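Local coordinates for prophenoloxidase b (Marsupenaeus japonicus, PDB 3WKY), which serves as the precursor of a phenoloxidase, a type 3 copper enzyme that probably hydroxylates monophenols and oxidises o-diphenols, at residues E122-S127 with R621-I626; Q78-L83 with P207-P212; W527-V532 with S616-R621; P51-K56 with S84-E89. All blocks are in the same frame, centred on the assembly; numbering follows the deposited sequence. Where two conformers were deposited one is given.

Overall arrangement
Contacts 1 and 2 bring the helical N-terminal domain against other parts of the molecule: contact 1 against the ig-like domain, contact 2 against the copper-containing domain. Their centres lie about 16 Å apart, and E122 OE1 of contact 1 packs on I210 CD1 of contact 2 at 4.0 Å. Contact 4 stays within the helical domain and uses the same helix, 74-89, as contact 2, about 14 Å away between centres; I88 on it packs against E122. Contact 3, inside the ig-like domain, shares R621 with contact 1. The Cu2-O2 cluster is about 11 Å from the side chains of both Y209 in contact 2 and F618 in contact 3.

Contact 1: E122-S127 with R621-I626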
loop_
_atom_site.group_PDB
_atom_site.type_symbol
_atom_site.label_atom_id
_atom_site.label_comp_id
_atom_site.label_asym_id
_atom_site.label_seq_id
_atom_site.Cartn_x
_atom_site.Cartn_y
_atom_site.Cartn_z
ATOM N N GLU A 122 49.770 -17.204 4.057
ATOM C CA GLU A 122 50.246 -17.720 2.778
ATOM C C GLU A 122 51.721 -18.123 2.811
ATOM O O GLU A 122 52.120 -19.081 2.151
ATOM C CB GLU A 122 49.996 -16.710 1.655
ATOM C CG GLU A 122 48.607 -16.805 1.032
ATOM C CD GLU A 122 48.332 -18.181 0.445
ATOM O OE1 GLU A 122 47.632 -18.981 1.098
ATOM O OE2 GLU A 122 48.823 -18.468 -0.668
ATOM N N ARG A 123 52.532 -17.391 3.571
ATOM C CA ARG A 123 53.960 -17.733 3.635
ATOM C C ARG A 123 54.175 -18.927 4.561
ATOM O O ARG A 123 53.632 -18.969 5.670
ATOM C CB ARG A 123 54.810 -16.548 4.094
ATOM C CG ARG A 123 55.017 -15.467 3.030
ATOM C CD ARG A 123 55.993 -14.400 3.522
ATOM N NE ARG A 123 57.360 -14.911 3.691
ATOM C CZ ARG A 123 58.324 -14.795 2.777
ATOM N NH1 ARG A 123 58.081 -14.184 1.624
ATOM N NH2 ARG A 123 59.539 -15.286 3.014
ATOM N N LYS A 124 54.971 -19.889 4.103
ATOM C CA LYS A 124 55.235 -21.096 4.887
ATOM C C LYS A 124 56.196 -20.857 6.044
ATOM O O LYS A 124 56.216 -21.633 6.999
ATOM C CB LYS A 124 55.772 -22.209 3.990
ATOM C CG LYS A 124 54.760 -22.733 2.990
ATOM C CD LYS A 124 55.442 -23.573 1.922
ATOM C CE LYS A 124 54.460 -24.009 0.844
ATOM N NZ LYS A 124 53.479 -25.001 1.355
ATOM N N ASP A 125 56.977 -19.782 5.967
ATOM C CA ASP A 125 57.947 -19.492 7.022
ATOM C C ASP A 125 57.381 -18.579 8.104
ATOM O O ASP A 125 58.102 -18.160 9.020
ATOM C CB ASP A 125 59.254 -18.930 6.441
ATOM C CG ASP A 125 59.039 -17.698 5.583
ATOM O OD1 ASP A 125 57.870 -17.306 5.351
ATOM O OD2 ASP A 125 60.053 -17.124 5.125
ATOM N N LEU A 126 56.085 -18.288 7.996
ATOM C CA LEU A 126 55.384 -17.471 8.985
ATOM C C LEU A 126 54.212 -18.246 9.567
ATOM O O LEU A 126 53.611 -19.078 8.887
ATOM C CB LEU A 126 54.882 -16.164 8.352
ATOM C CG LEU A 126 55.924 -15.140 7.901
ATOM C CD1 LEU A 126 55.229 -13.903 7.331
ATOM C CD2 LEU A 126 56.832 -14.771 9.068
ATOM N N SER A 127 53.909 -17.991 10.836
ATOM C CA SER A 127 52.786 -18.630 11.515
ATOM C C SER A 127 51.765 -17.582 11.963
ATOM O O SER A 127 52.115 -16.625 12.655
ATOM C CB SER A 127 53.278 -19.417 12.731
ATOM O OG SER A 127 52.210 -19.706 13.617
ATOM N N ARG A 621 43.660 -25.391 6.912
ATOM C CA ARG A 621 45.079 -25.084 6.742
ATOM C C ARG A 621 45.324 -24.673 5.309
ATOM O O ARG A 621 44.960 -25.402 4.386
ATOM C CB ARG A 621 45.954 -26.303 7.053
ATOM C CG ARG A 621 45.903 -26.795 8.483
ATOM C CD ARG A 621 46.979 -27.846 8.750
ATOM N NE ARG A 621 48.146 -27.299 9.444
ATOM C CZ ARG A 621 49.185 -26.726 8.840
ATOM N NH1 ARG A 621 49.213 -26.615 7.519
ATOM N NH2 ARG A 621 50.199 -26.258 9.558
ATOM N N PRO A 622 45.952 -23.507 5.112
ATOM C CA PRO A 622 46.156 -22.961 3.766
ATOM C C PRO A 622 46.908 -23.917 2.846
ATOM O O PRO A 622 46.614 -23.982 1.650
ATOM C CB PRO A 622 47.007 -21.710 4.025
ATOM C CG PRO A 622 46.670 -21.312 5.431
ATOM C CD PRO A 622 46.451 -22.603 6.164
ATOM N N ASP A 623 47.854 -24.666 3.402
ATOM C CA ASP A 623 48.760 -25.456 2.578
ATOM C C ASP A 623 48.455 -26.955 2.580
ATOM O O ASP A 623 49.213 -27.733 2.011
ATOM C CB ASP A 623 50.199 -25.232 3.043
ATOM C CG ASP A 623 50.428 -25.702 4.472
ATOM O OD1 ASP A 623 49.499 -25.591 5.309
ATOM O OD2 ASP A 623 51.542 -26.185 4.762
ATOM N N GLN A 624 47.363 -27.361 3.220
ATOM C CA GLN A 624 47.034 -28.787 3.328
ATOM C C GLN A 624 45.591 -29.054 2.920
ATOM O O GLN A 624 44.712 -28.247 3.204
ATOM C CB GLN A 624 47.230 -29.281 4.764
ATOM C CG GLN A 624 48.672 -29.387 5.234
ATOM C CD GLN A 624 48.771 -29.866 6.676
ATOM O OE1 GLN A 624 47.860 -30.520 7.192
ATOM N NE2 GLN A 624 49.875 -29.531 7.338
ATOM N N PRO A 625 45.338 -30.197 2.264
ATOM C CA PRO A 625 43.950 -30.572 1.973
ATOM C C PRO A 625 43.175 -30.907 3.247
ATOM O O PRO A 625 43.782 -31.215 4.276
ATOM C CB PRO A 625 44.101 -31.826 1.110
ATOM C CG PRO A 625 45.442 -32.380 1.472
ATOM C CD PRO A 625 46.302 -31.179 1.733
ATOM N N ILE A 626 41.849 -30.811 3.187
ATOM C CA ILE A 626 40.994 -31.338 4.245
ATOM C C ILE A 626 41.250 -32.854 4.300
ATOM O O ILE A 626 41.069 -33.555 3.303
ATOM C CB ILE A 626 39.499 -31.064 3.945
ATOM C CG1 ILE A 626 39.279 -29.603 3.519
ATOM C CG2 ILE A 626 38.617 -31.433 5.145
ATOM C CD1 ILE A 626 39.107 -28.643 4.663
#
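E122 and P622 bring the two backbones nearest each other, CA to CA 6.7 Å, where the chain leaves helix 109-122 beside a loop of the ig-like domain. Each segment folds into a type I beta turn, R123 to L126 on one side and R621 to Q624 on the other, both with weak closing bonds. The carboxylate end of E122 comes alongside the proline ring, OE1 lying 4.1 Å from P622 CB. E122 was modelled in two positions, so this touch is tentative; the stronger partner of OE1 is R215, in a salt bridge, and the P622 ring also packs on that arginine. K124 reaches across toward D623 with a bend at its last torsion (chi4 -69°). Its NZ stops 3.7 Å from D623 CB and 4.1 Å from D623 OD2, too far for a salt bridge. D623 OD1 is modelled unusually close to R621 NH1, leaving that salt bridge doubtful in detail, while R123 grips D125 side-on through NE and NH2, an in-plane bond of 2.8 Å joining NH2 to D125 OD2. With no hydrogen bond between the turns, the surface contact rests on light packing and, probably, a modest attraction between K124 and D623.

Contact 2: Q78-L83 with P207-P212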
loop_
_atom_site.group_PDB
_atom_site.type_symbol
_atom_site.label_atom_id
_atom_site.label_comp_id
_atom_site.label_asym_id
_atom_site.label_seq_id
_atom_site.Cartn_x
_atom_site.Cartn_y
_atom_site.Cartn_z
ATOM N N GLN A 78 41.120 -6.851 -4.603
ATOM C CA GLN A 78 42.202 -6.974 -5.577
ATOM C C GLN A 78 43.451 -6.234 -5.094
ATOM O O GLN A 78 44.576 -6.662 -5.354
ATOM C CB GLN A 78 41.771 -6.458 -6.957
ATOM C CG GLN A 78 42.783 -6.752 -8.077
ATOM C CD GLN A 78 42.959 -8.243 -8.329
ATOM O OE1 GLN A 78 41.986 -8.968 -8.524
ATOM N NE2 GLN A 78 44.205 -8.702 -8.324
ATOM N N ALA A 79 43.249 -5.124 -4.386
ATOM C CA ALA A 79 44.358 -4.326 -3.887
ATOM C C ALA A 79 45.111 -5.069 -2.787
ATOM O O ALA A 79 46.347 -5.062 -2.750
ATOM C CB ALA A 79 43.868 -2.982 -3.385
ATOM N N VAL A 80 44.368 -5.711 -1.887
ATOM C CA VAL A 80 44.998 -6.514 -0.842
ATOM C C VAL A 80 45.734 -7.703 -1.461
ATOM O O VAL A 80 46.856 -8.041 -1.056
ATOM C CB VAL A 80 43.980 -6.980 0.218
ATOM C CG1 VAL A 80 44.573 -8.063 1.107
ATOM C CG2 VAL A 80 43.557 -5.803 1.070
ATOM N N LYS A 81 45.113 -8.325 -2.452
ATOM C CA LYS A 81 45.733 -9.457 -3.128
ATOM C C LYS A 81 47.026 -9.020 -3.830
ATOM O O LYS A 81 48.035 -9.732 -3.796
ATOM C CB LYS A 81 44.771 -10.050 -4.149
ATOM C CG LYS A 81 45.266 -11.327 -4.813
ATOM C CD LYS A 81 44.297 -11.773 -5.907
ATOM C CE LYS A 81 44.667 -13.154 -6.419
ATOM N NZ LYS A 81 43.755 -13.587 -7.502
ATOM N N ASP A 82 46.991 -7.847 -4.456
ATOM C CA ASP A 82 48.154 -7.335 -5.186
ATOM C C ASP A 82 49.319 -6.953 -4.262
ATOM O O ASP A 82 50.475 -7.233 -4.579
ATOM C CB ASP A 82 47.771 -6.149 -6.080
ATOM C CG ASP A 82 46.921 -6.561 -7.274
ATOM O OD1 ASP A 82 46.743 -7.780 -7.489
ATOM O OD2 ASP A 82 46.437 -5.661 -8.003
ATOM N N LEU A 83 49.020 -6.326 -3.124
ATOM C CA LEU A 83 50.048 -5.990 -2.133
ATOM C C LEU A 83 50.625 -7.231 -1.460
ATOM O O LEU A 83 51.844 -7.370 -1.327
ATOM C CB LEU A 83 49.501 -5.044 -1.065
ATOM C CG LEU A 83 50.491 -4.598 0.014
ATOM C CD1 LEU A 83 51.736 -3.964 -0.609
ATOM C CD2 LEU A 83 49.838 -3.637 1.006
ATOM N N PRO A 207 40.462 -16.163 1.665
ATOM C CA PRO A 207 39.807 -15.104 0.885
ATOM C C PRO A 207 39.214 -15.643 -0.401
ATOM O O PRO A 207 39.778 -16.528 -1.047
ATOM C CB PRO A 207 40.954 -14.132 0.584
ATOM C CG PRO A 207 42.200 -14.998 0.603
ATOM C CD PRO A 207 41.936 -16.037 1.657
ATOM N N TYR A 208 38.060 -15.100 -0.776
ATOM C CA TYR A 208 37.377 -15.561 -1.963
ATOM C C TYR A 208 38.168 -15.244 -3.226
ATOM O O TYR A 208 37.893 -15.806 -4.300
ATOM C CB TYR A 208 35.973 -14.955 -2.017
ATOM C CG TYR A 208 35.954 -13.441 -2.056
ATOM C CD1 TYR A 208 36.069 -12.766 -3.258
ATOM C CD2 TYR A 208 35.794 -12.691 -0.890
ATOM C CE1 TYR A 208 36.039 -11.384 -3.311
ATOM C CE2 TYR A 208 35.761 -11.299 -0.933
ATOM C CZ TYR A 208 35.888 -10.660 -2.145
ATOM O OH TYR A 208 35.856 -9.277 -2.220
ATOM N N TYR A 209 39.162 -14.367 -3.097
ATOM C CA TYR A 209 39.965 -13.997 -4.260
ATOM C C TYR A 209 41.239 -14.844 -4.386
ATOM O O TYR A 209 42.065 -14.610 -5.273
ATOM C CB TYR A 209 40.274 -12.489 -4.244
ATOM C CG TYR A 209 40.625 -11.959 -2.869
ATOM C CD1 TYR A 209 39.632 -11.593 -1.956
ATOM C CD2 TYR A 209 41.950 -11.834 -2.479
ATOM C CE1 TYR A 209 39.962 -11.115 -0.695
ATOM C CE2 TYR A 209 42.286 -11.355 -1.232
ATOM C CZ TYR A 209 41.297 -10.995 -0.344
ATOM O OH TYR A 209 41.651 -10.529 0.902
ATOM N N ILE A 210 41.387 -15.835 -3.509
ATOM C CA ILE A 210 42.562 -16.706 -3.555
ATOM C C ILE A 210 42.703 -17.364 -4.927
ATOM O O ILE A 210 41.707 -17.644 -5.600
ATOM C CB ILE A 210 42.505 -17.792 -2.450
ATOM C CG1 ILE A 210 43.900 -18.373 -2.171
ATOM C CG2 ILE A 210 41.516 -18.909 -2.806
ATOM C CD1 ILE A 210 44.757 -17.485 -1.278
ATOM N N GLU A 211 43.932 -17.591 -5.378
ATOM C CA GLU A 211 44.137 -18.333 -6.617
ATOM C C GLU A 211 43.486 -19.703 -6.475
ATOM O O GLU A 211 43.774 -20.427 -5.521
ATOM C CB GLU A 211 45.630 -18.489 -6.920
ATOM C CG GLU A 211 46.073 -17.807 -8.210
ATOM C CD GLU A 211 45.653 -18.567 -9.456
ATOM O OE1 GLU A 211 45.943 -19.779 -9.548
ATOM O OE2 GLU A 211 45.036 -17.948 -10.345
ATOM N N PRO A 212 42.593 -20.058 -7.412
ATOM C CA PRO A 212 41.843 -21.316 -7.333
ATOM C C PRO A 212 42.767 -22.527 -7.282
ATOM O O PRO A 212 43.635 -22.663 -8.144
ATOM C CB PRO A 212 41.019 -21.324 -8.627
ATOM C CG PRO A 212 41.589 -20.227 -9.486
ATOM C CD PRO A 212 42.168 -19.225 -8.549
#
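One hydrogen bond joins the two segments: K81 NZ gives to the backbone O of Y209 at 3.0 Å. The C=O...N angle of 169° puts the ammonium almost straight ahead of the carbonyl. The lysine reaches that far because its chain is extended throughout, CG lying anti to the backbone N (chi1 -174°). A second hydrogen bond stays on the helix, where Q78 NE2 donates to D82 OD1 at 2.8 Å from one turn earlier, and D82 OD2 is taken up by S59 OG.

Any electrostatic pull is probably slight: in the conformer given, K81 NZ and E211 OE2 are 5.4 Å apart.

Van der Waals packing centres on Y209. The K81 stem runs past the ring in the opposite sense, its CB 3.7 Å from Y209 CD2 and approaching obliquely. Beyond it, V80 CG1 sits 3.8 Å from Y209 OH, while V80 also packs on V111 and A114 of helix 109-122. P207 CB lies over one face of the Y209 ring, toward its rim, and Y209 CD1 is centred above the ring of Y208. Y209 was built in two conformers, so its ring contacts hold for one of them.

P207 to I210 form a type I beta turn in the loop between helices 193-205 and 218-239. Those helices carry H199, H203 and H226, three of the six histidines around the Cu2-O2 cluster. The arrangement is thus the seam between the all-alpha domain and the four-helix copper-binding core characteristic of the hemocyanin and phenoloxidase family.

Contact 3: W527-V532 with S616-R621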
loop_
_atom_site.group_PDB
_atom_site.type_symbol
_atom_site.label_atom_id
_atom_site.label_comp_id
_atom_site.label_asym_id
_atom_site.label_seq_id
_atom_site.Cartn_x
_atom_site.Cartn_y
_atom_site.Cartn_z
ATOM N N TRP A 527 22.926 -28.069 14.440
ATOM C CA TRP A 527 24.138 -28.782 14.894
ATOM C C TRP A 527 25.409 -27.952 14.726
ATOM O O TRP A 527 25.672 -27.445 13.638
ATOM C CB TRP A 527 24.319 -30.106 14.153
ATOM C CG TRP A 527 23.235 -31.085 14.443
ATOM C CD1 TRP A 527 22.290 -31.547 13.568
ATOM C CD2 TRP A 527 22.974 -31.725 15.700
ATOM N NE1 TRP A 527 21.462 -32.440 14.205
ATOM C CE2 TRP A 527 21.857 -32.566 15.511
ATOM C CE3 TRP A 527 23.581 -31.675 16.960
ATOM C CZ2 TRP A 527 21.328 -33.353 16.543
ATOM C CZ3 TRP A 527 23.045 -32.445 17.990
ATOM C CH2 TRP A 527 21.926 -33.272 17.773
ATOM N N THR A 528 26.187 -27.827 15.801
ATOM C CA THR A 528 27.463 -27.117 15.733
ATOM C C THR A 528 28.587 -28.005 16.249
ATOM O O THR A 528 28.395 -28.811 17.170
ATOM C CB THR A 528 27.443 -25.768 16.505
ATOM O OG1 THR A 528 28.670 -25.058 16.266
ATOM C CG2 THR A 528 27.240 -25.990 18.018
ATOM N N GLU A 529 29.752 -27.865 15.634
ATOM C CA GLU A 529 30.894 -28.703 15.994
ATOM C C GLU A 529 31.374 -28.424 17.414
ATOM O O GLU A 529 31.588 -27.277 17.800
ATOM C CB GLU A 529 32.039 -28.506 14.987
ATOM C CG GLU A 529 33.267 -29.405 15.246
ATOM C CD GLU A 529 34.279 -29.335 14.122
ATOM O OE1 GLU A 529 33.859 -29.270 12.934
ATOM O OE2 GLU A 529 35.496 -29.343 14.426
ATOM N N VAL A 530 31.543 -29.496 18.192
ATOM C CA VAL A 530 32.112 -29.421 19.531
ATOM C C VAL A 530 33.562 -29.897 19.440
ATOM O O VAL A 530 34.476 -29.248 19.962
ATOM C CB VAL A 530 31.359 -30.341 20.504
ATOM C CG1 VAL A 530 32.111 -30.471 21.847
ATOM C CG2 VAL A 530 29.950 -29.833 20.733
ATOM N N ASP A 531 33.758 -31.013 18.739
ATOM C CA ASP A 531 35.077 -31.639 18.632
ATOM C C ASP A 531 35.031 -32.741 17.583
ATOM O O ASP A 531 34.195 -33.651 17.657
ATOM C CB ASP A 531 35.477 -32.224 19.997
ATOM C CG ASP A 531 36.994 -32.300 20.201
ATOM O OD1 ASP A 531 37.766 -31.844 19.330
ATOM O OD2 ASP A 531 37.412 -32.805 21.269
ATOM N N VAL A 532 35.917 -32.649 16.596
ATOM C CA VAL A 532 36.027 -33.667 15.556
ATOM C C VAL A 532 37.510 -33.946 15.394
ATOM O O VAL A 532 38.264 -33.054 15.017
ATOM C CB VAL A 532 35.435 -33.178 14.206
ATOM C CG1 VAL A 532 35.812 -34.131 13.070
ATOM C CG2 VAL A 532 33.920 -33.022 14.308
ATOM N N SER A 616 42.247 -24.239 13.540
ATOM C CA SER A 616 40.815 -24.460 13.793
ATOM C C SER A 616 40.167 -25.195 12.621
ATOM O O SER A 616 40.439 -24.881 11.463
ATOM C CB SER A 616 40.090 -23.135 14.028
ATOM O OG SER A 616 38.675 -23.315 14.038
ATOM N N SER A 617 39.306 -26.165 12.915
ATOM C CA SER A 617 38.583 -26.881 11.867
ATOM C C SER A 617 37.669 -25.939 11.059
ATOM O O SER A 617 37.282 -26.252 9.928
ATOM C CB SER A 617 37.761 -28.017 12.467
ATOM O OG SER A 617 36.904 -27.519 13.474
ATOM N N PHE A 618 37.320 -24.799 11.641
ATOM C CA PHE A 618 36.505 -23.812 10.919
ATOM C C PHE A 618 37.350 -23.032 9.905
ATOM O O PHE A 618 36.814 -22.455 8.950
ATOM C CB PHE A 618 35.867 -22.810 11.895
ATOM C CG PHE A 618 34.803 -23.396 12.797
ATOM C CD1 PHE A 618 34.147 -24.570 12.466
ATOM C CD2 PHE A 618 34.444 -22.740 13.969
ATOM C CE1 PHE A 618 33.156 -25.097 13.299
ATOM C CE2 PHE A 618 33.451 -23.253 14.808
ATOM C CZ PHE A 618 32.804 -24.441 14.463
ATOM N N CYS A 619 38.666 -23.011 10.120
ATOM C CA CYS A 619 39.583 -22.195 9.318
ATOM C C CYS A 619 40.356 -23.020 8.296
ATOM O O CYS A 619 40.744 -22.523 7.233
ATOM C CB CYS A 619 40.584 -21.483 10.232
ATOM S SG CYS A 619 39.836 -20.396 11.469
ATOM N N GLY A 620 40.606 -24.282 8.627
ATOM C CA GLY A 620 41.407 -25.128 7.761
ATOM C C GLY A 620 42.872 -24.715 7.747
ATOM O O GLY A 620 43.282 -23.809 8.485
ATOM N N ARG A 621 43.660 -25.391 6.912
ATOM C CA ARG A 621 45.079 -25.084 6.742
ATOM C C ARG A 621 45.324 -24.673 5.309
ATOM O O ARG A 621 44.960 -25.402 4.386
ATOM C CB ARG A 621 45.954 -26.303 7.053
ATOM C CG ARG A 621 45.903 -26.795 8.483
ATOM C CD ARG A 621 46.979 -27.846 8.750
ATOM N NE ARG A 621 48.146 -27.299 9.444
ATOM C CZ ARG A 621 49.185 -26.726 8.840
ATOM N NH1 ARG A 621 49.213 -26.615 7.519
ATOM N NH2 ARG A 621 50.199 -26.258 9.558
#
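E529 meets S617 and F618 by virtue of its first torsion, which holds CG anti to the backbone N (chi1 -177°) and sends an extended chain toward the loop. S617 answers with its OG lodged between its own N and carbonyl carbon (chi1 55°), and the hydroxyl donates to E529 OE2. The modelled separation of OG and OE2, 2.5 Å, is very short, and its exact value is best treated as doubtful. The same OE2 is hydrogen-bonded to S553 OG, while OE1 is bonded to Y224 OH, so three hydroxyls are hydrogen-bonded to the carboxylate of this buried residue. Bonds to both oxygens probably limit rotation of the carboxylate and help offset its charge.

Nearer the backbone, the glutamate contact turns apolar. E529 CB lies 4.0 Å from F618 CE1 at an oblique approach, and the ring goes on to pack against M225 and N228.

The loop is shaped from within. S616 OG accepts from the backbone N of F618 at 3.1 Å, an ST turn, and S616 O receives the backbone N-H groups of both C619 and G620. C619, modelled in two conformers, is disulfide-bonded to C572.

E529 belongs to strand 528-534, one of the two outermost strands, within this chain, of a mixed sheet, just before a classic beta bulge at V530 and D531 opposite I505 of strand 501-509. Helix 218-239 borders both segments, reaching the strand through Y224 and N228 and the F618 ring through M225, and W202 of helix 193-205 donates NE1 to F618 O.

Contact 4: P51-K56 with S84-E89; sequences PELKAK and SKVFIE
K56 and V86 are the closest backbone pair, CA to CA 6.9 Å, where segment 51-56 comes up against the later turns of helix 74-89. V86 makes the contact with both of its methyls. Having CG1 anti to the backbone N (chi1 179°) spreads the two branches toward different partners: CG1 packs on L53 CD1 at 4.0 Å, and CG2 presses against the backbone O of K56 at 3.2 Å. The stem of K56 adds a looser touch, its CB 4.1 Å from V86 CG2, and the rest of that lysine continues extended. This is helix packing within the all-alpha domain of the hemocyanin family. L53 and V86 cross at a slant and both also lie on V99 of helix 93-103, so three helices share one small apolar patch; L53 reaches M102 there as well. Polar bonds run within each segment. K56 N donates to L53 O at 2.9 Å, holding the chain in a turn just where K56 O meets the valine. On helix 74-89, K85 NZ forms a salt bridge with E89 OE2 at 2.7 Å, one helical turn along, the ammonium standing 28° out of the carboxylate plane.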
loop_
_atom_site.group_PDB
_atom_site.type_symbol
_atom_site.label_atom_id
_atom_site.label_comp_id
_atom_site.label_asym_id
_atom_site.label_seq_id
_atom_site.Cartn_x
_atom_site.Cartn_y
_atom_site.Cartn_z
ATOM N N PRO A 51 60.904 3.044 -7.682
ATOM C CA PRO A 51 60.147 2.721 -8.898
ATOM C C PRO A 51 60.093 1.218 -9.189
ATOM O O PRO A 51 59.102 0.746 -9.755
ATOM C CB PRO A 51 60.943 3.433 -9.993
ATOM C CG PRO A 51 61.505 4.631 -9.307
ATOM C CD PRO A 51 61.792 4.207 -7.883
ATOM N N GLU A 52 61.141 0.489 -8.814
ATOM C CA GLU A 52 61.198 -0.954 -9.030
ATOM C C GLU A 52 60.162 -1.678 -8.172
ATOM O O GLU A 52 59.560 -2.661 -8.605
ATOM C CB GLU A 52 62.593 -1.492 -8.711
ATOM C CG GLU A 52 63.702 -0.965 -9.610
ATOM C CD GLU A 52 65.068 -1.512 -9.229
ATOM O OE1 GLU A 52 65.215 -2.752 -9.155
ATOM O OE2 GLU A 52 65.991 -0.703 -8.994
ATOM N N LEU A 53 59.974 -1.193 -6.949
ATOM C CA LEU A 53 58.959 -1.738 -6.057
ATOM C C LEU A 53 57.566 -1.360 -6.549
ATOM O O LEU A 53 56.682 -2.212 -6.648
ATOM C CB LEU A 53 59.165 -1.230 -4.629
ATOM C CG LEU A 53 58.184 -1.770 -3.585
ATOM C CD1 LEU A 53 58.181 -3.296 -3.593
ATOM C CD2 LEU A 53 58.522 -1.240 -2.201
ATOM N N LYS A 54 57.385 -0.081 -6.872
ATOM C CA LYS A 54 56.100 0.436 -7.335
ATOM C C LYS A 54 55.572 -0.327 -8.549
ATOM O O LYS A 54 54.371 -0.574 -8.665
ATOM C CB LYS A 54 56.218 1.931 -7.663
ATOM C CG LYS A 54 54.941 2.551 -8.210
ATOM C CD LYS A 54 55.119 4.034 -8.516
ATOM C CE LYS A 54 53.890 4.613 -9.214
ATOM N NZ LYS A 54 53.679 4.022 -10.570
ATOM N N ALA A 55 56.477 -0.715 -9.441
ATOM C CA ALA A 55 56.096 -1.439 -10.648
ATOM C C ALA A 55 55.550 -2.834 -10.330
ATOM O O ALA A 55 54.884 -3.447 -11.162
ATOM C CB ALA A 55 57.282 -1.542 -11.593
ATOM N N LYS A 56 55.851 -3.334 -9.136
ATOM C CA LYS A 56 55.433 -4.671 -8.737
ATOM C C LYS A 56 54.109 -4.665 -7.982
ATOM O O LYS A 56 53.574 -5.730 -7.674
ATOM C CB LYS A 56 56.475 -5.298 -7.808
ATOM C CG LYS A 56 57.786 -5.709 -8.443
ATOM C CD LYS A 56 58.702 -6.261 -7.354
ATOM C CE LYS A 56 59.980 -6.853 -7.912
ATOM N NZ LYS A 56 60.861 -7.297 -6.794
ATOM N N SER A 84 49.753 -8.134 -1.020
ATOM C CA SER A 84 50.221 -9.344 -0.357
ATOM C C SER A 84 51.088 -10.176 -1.298
ATOM O O SER A 84 52.001 -10.867 -0.847
ATOM C CB SER A 84 49.044 -10.174 0.173
ATOM O OG SER A 84 48.208 -10.587 -0.887
ATOM N N LYS A 85 50.804 -10.109 -2.596
ATOM C CA LYS A 85 51.569 -10.866 -3.585
ATOM C C LYS A 85 53.055 -10.521 -3.495
ATOM O O LYS A 85 53.913 -11.405 -3.524
ATOM C CB LYS A 85 51.050 -10.597 -5.000
ATOM C CG LYS A 85 51.927 -11.191 -6.110
ATOM C CD LYS A 85 51.451 -10.775 -7.492
ATOM C CE LYS A 85 52.466 -11.145 -8.568
ATOM N NZ LYS A 85 52.652 -12.613 -8.686
ATOM N N VAL A 86 53.350 -9.231 -3.364
ATOM C CA VAL A 86 54.726 -8.772 -3.237
ATOM C C VAL A 86 55.341 -9.235 -1.918
ATOM O O VAL A 86 56.485 -9.688 -1.897
ATOM C CB VAL A 86 54.826 -7.234 -3.377
ATOM C CG1 VAL A 86 56.268 -6.771 -3.227
ATOM C CG2 VAL A 86 54.262 -6.793 -4.716
ATOM N N PHE A 87 54.576 -9.136 -0.828
ATOM C CA PHE A 87 55.032 -9.587 0.485
ATOM C C PHE A 87 55.334 -11.089 0.461
ATOM O O PHE A 87 56.360 -11.544 0.966
ATOM C CB PHE A 87 53.957 -9.350 1.552
ATOM C CG PHE A 87 53.727 -7.898 1.907
ATOM C CD1 PHE A 87 54.589 -6.899 1.475
ATOM C CD2 PHE A 87 52.646 -7.544 2.707
ATOM C CE1 PHE A 87 54.363 -5.564 1.822
ATOM C CE2 PHE A 87 52.413 -6.220 3.059
ATOM C CZ PHE A 87 53.275 -5.227 2.618
ATOM N N ILE A 88 54.410 -11.848 -0.116
ATOM C CA ILE A 88 54.482 -13.303 -0.127
ATOM C C ILE A 88 55.654 -13.788 -0.979
ATOM O O ILE A 88 56.323 -14.768 -0.632
ATOM C CB ILE A 88 53.156 -13.894 -0.651
ATOM C CG1 ILE A 88 52.060 -13.722 0.408
ATOM C CG2 ILE A 88 53.311 -15.359 -1.029
ATOM C CD1 ILE A 88 50.638 -13.747 -0.164
ATOM N N GLU A 89 55.908 -13.089 -2.081
ATOM C CA GLU A 89 56.937 -13.510 -3.030
ATOM C C GLU A 89 58.331 -12.956 -2.707
ATOM O O GLU A 89 59.290 -13.235 -3.423
ATOM C CB GLU A 89 56.524 -13.156 -4.462
ATOM C CG GLU A 89 55.317 -13.943 -4.972
ATOM C CD GLU A 89 54.906 -13.552 -6.384
ATOM O OE1 GLU A 89 55.479 -12.586 -6.933
ATOM O OE2 GLU A 89 54.005 -14.209 -6.948
#